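Local coordinates for protein transcriptional regulator ZitR (Lactococcus lactis subsp. cremoris, PDB 6FI9) that represses the zit operon in response to zinc, binding as a homodimer to two palindromic operator sites that overlap the promoter boxes, at residues Val49-Arg54 and Val90-Leu95. The protein carries 3 engineered substitutions. Sequence-based numbering, arbitrary orientation.
Sequences VSTNAR and VVLWSL
A single antiparallel beta bridge between T51 and L92, framed by two backbone hydrogen bonds, joins segment 49-54, on the way into the helix 52-59 region, to strand 92-95 of the wing in this MarR-type winged helix-turn-helix domain. The evidence for the bridge is the bond pattern: W93 N donates to S50 O at 2.8 Å with an N-H...O angle of 154°, and N52 N reaches V91 O at 3.3 Å, a weak bond. These two flank T51 and L92 and make them a non-hydrogen-bonded antiparallel pair, with which their CA-CA separation of 4.3 Å and end-to-end directions 133° apart are consistent. T51 CA adds a C-H...O contact to V91 O. Because L92 and S94 also bond through their backbones to S82 and K80 of strand 79-82, the wing strand is held along both edges, and the two-stranded hairpin gains a short third element. Beyond the bridge, V49 CB packs on L92 CD2 at 3.8 Å. The T51 torsion, with CG2 anti to the carbonyl carbon, directs this methyl, and not OG1, to L92 CG and V90 CG2. The W93 indole turns its edge to S50 O and N52 N, while L45, I55 and L70 pack round this side chain, tying the wing to three helices. N52 is the first residue of the predicted DNA-binding helix-turn-helix motif; its CB rests on V91 CG2, and its side chain runs alongside the indole, amide and ring planes 67° apart, with N52 ND2 lying 3.5 Å from W93 NE1.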
# COMPACT_ATOMS: atom_id res chain seq x y z
N VAL A 49 2.47 -28.86 -3.92
CA VAL A 49 1.09 -29.13 -3.53
C VAL A 49 0.89 -28.69 -2.08
O VAL A 49 1.41 -29.31 -1.15
CB VAL A 49 0.59 -30.57 -3.84
CG1 VAL A 49 0.18 -30.70 -5.30
CG2 VAL A 49 1.62 -31.63 -3.47
N SER A 50 0.19 -27.57 -1.90
CA SER A 50 -0.03 -26.92 -0.61
C SER A 50 -1.40 -27.19 0.02
O SER A 50 -2.37 -27.47 -0.68
CB SER A 50 0.21 -25.42 -0.75
OG SER A 50 -0.23 -24.67 0.37
N THR A 51 -1.45 -27.08 1.36
CA THR A 51 -2.66 -27.23 2.17
C THR A 51 -3.31 -25.85 2.34
O THR A 51 -2.67 -24.84 2.04
CB THR A 51 -2.33 -27.86 3.54
OG1 THR A 51 -1.37 -27.05 4.23
CG2 THR A 51 -1.83 -29.29 3.44
N ASN A 52 -4.56 -25.80 2.84
CA ASN A 52 -5.32 -24.57 3.07
C ASN A 52 -4.60 -23.60 4.02
O ASN A 52 -4.76 -22.38 3.90
CB ASN A 52 -6.71 -24.90 3.61
CG ASN A 52 -7.79 -23.92 3.23
OD1 ASN A 52 -7.72 -22.71 3.52
ND2 ASN A 52 -8.84 -24.43 2.58
N ALA A 53 -3.80 -24.15 4.95
CA ALA A 53 -3.03 -23.42 5.96
C ALA A 53 -1.78 -22.75 5.41
O ALA A 53 -1.52 -21.60 5.75
CB ALA A 53 -2.68 -24.35 7.11
N ARG A 54 -1.00 -23.48 4.58
CA ARG A 54 0.24 -22.97 3.97
C ARG A 54 -0.01 -21.81 3.01
O ARG A 54 0.82 -20.90 2.95
CB ARG A 54 1.03 -24.10 3.29
CG ARG A 54 2.45 -23.72 2.86
CD ARG A 54 3.01 -24.72 1.87
NE ARG A 54 4.31 -24.31 1.34
CZ ARG A 54 4.55 -24.03 0.06
NH1 ARG A 54 3.58 -24.13 -0.84
NH2 ARG A 54 5.76 -23.67 -0.33
N VAL A 90 -7.33 -31.95 7.42
CA VAL A 90 -6.37 -31.62 6.37
C VAL A 90 -7.02 -31.64 4.97
O VAL A 90 -7.61 -32.64 4.57
CB VAL A 90 -5.07 -32.48 6.45
CG1 VAL A 90 -5.36 -33.98 6.39
CG2 VAL A 90 -4.05 -32.07 5.39
N VAL A 91 -6.90 -30.50 4.26
CA VAL A 91 -7.40 -30.33 2.91
C VAL A 91 -6.28 -29.86 1.99
O VAL A 91 -5.94 -28.67 1.96
CB VAL A 91 -8.70 -29.47 2.78
CG1 VAL A 91 -9.94 -30.31 3.10
CG2 VAL A 91 -8.65 -28.20 3.65
N LEU A 92 -5.66 -30.82 1.29
CA LEU A 92 -4.57 -30.57 0.36
C LEU A 92 -5.12 -30.09 -0.98
O LEU A 92 -6.16 -30.58 -1.43
CB LEU A 92 -3.74 -31.85 0.16
CG LEU A 92 -2.24 -31.73 0.38
CD1 LEU A 92 -1.60 -33.09 0.39
CD2 LEU A 92 -1.57 -30.91 -0.71
N TRP A 93 -4.42 -29.15 -1.62
CA TRP A 93 -4.82 -28.58 -2.90
C TRP A 93 -3.84 -28.90 -4.02
O TRP A 93 -2.63 -28.74 -3.85
CB TRP A 93 -5.08 -27.08 -2.77
CG TRP A 93 -6.27 -26.78 -1.91
CD1 TRP A 93 -6.25 -26.48 -0.58
CD2 TRP A 93 -7.64 -26.83 -2.29
NE1 TRP A 93 -7.54 -26.31 -0.12
CE2 TRP A 93 -8.41 -26.52 -1.15
CE3 TRP A 93 -8.31 -27.10 -3.50
CZ2 TRP A 93 -9.81 -26.45 -1.19
CZ3 TRP A 93 -9.69 -27.03 -3.54
CH2 TRP A 93 -10.43 -26.70 -2.39
N SER A 94 -4.39 -29.36 -5.15
CA SER A 94 -3.63 -29.73 -6.35
C SER A 94 -4.03 -28.84 -7.52
O SER A 94 -5.17 -28.35 -7.57
CB SER A 94 -3.86 -31.20 -6.70
OG SER A 94 -3.43 -32.06 -5.66
N LEU A 95 -3.10 -28.63 -8.46
CA LEU A 95 -3.33 -27.80 -9.64
C LEU A 95 -3.81 -28.64 -10.82
O LEU A 95 -3.28 -29.73 -11.07
CB LEU A 95 -2.04 -27.04 -10.00
CG LEU A 95 -2.22 -25.71 -10.73
CD1 LEU A 95 -2.54 -24.59 -9.76
CD2 LEU A 95 -0.98 -25.37 -11.53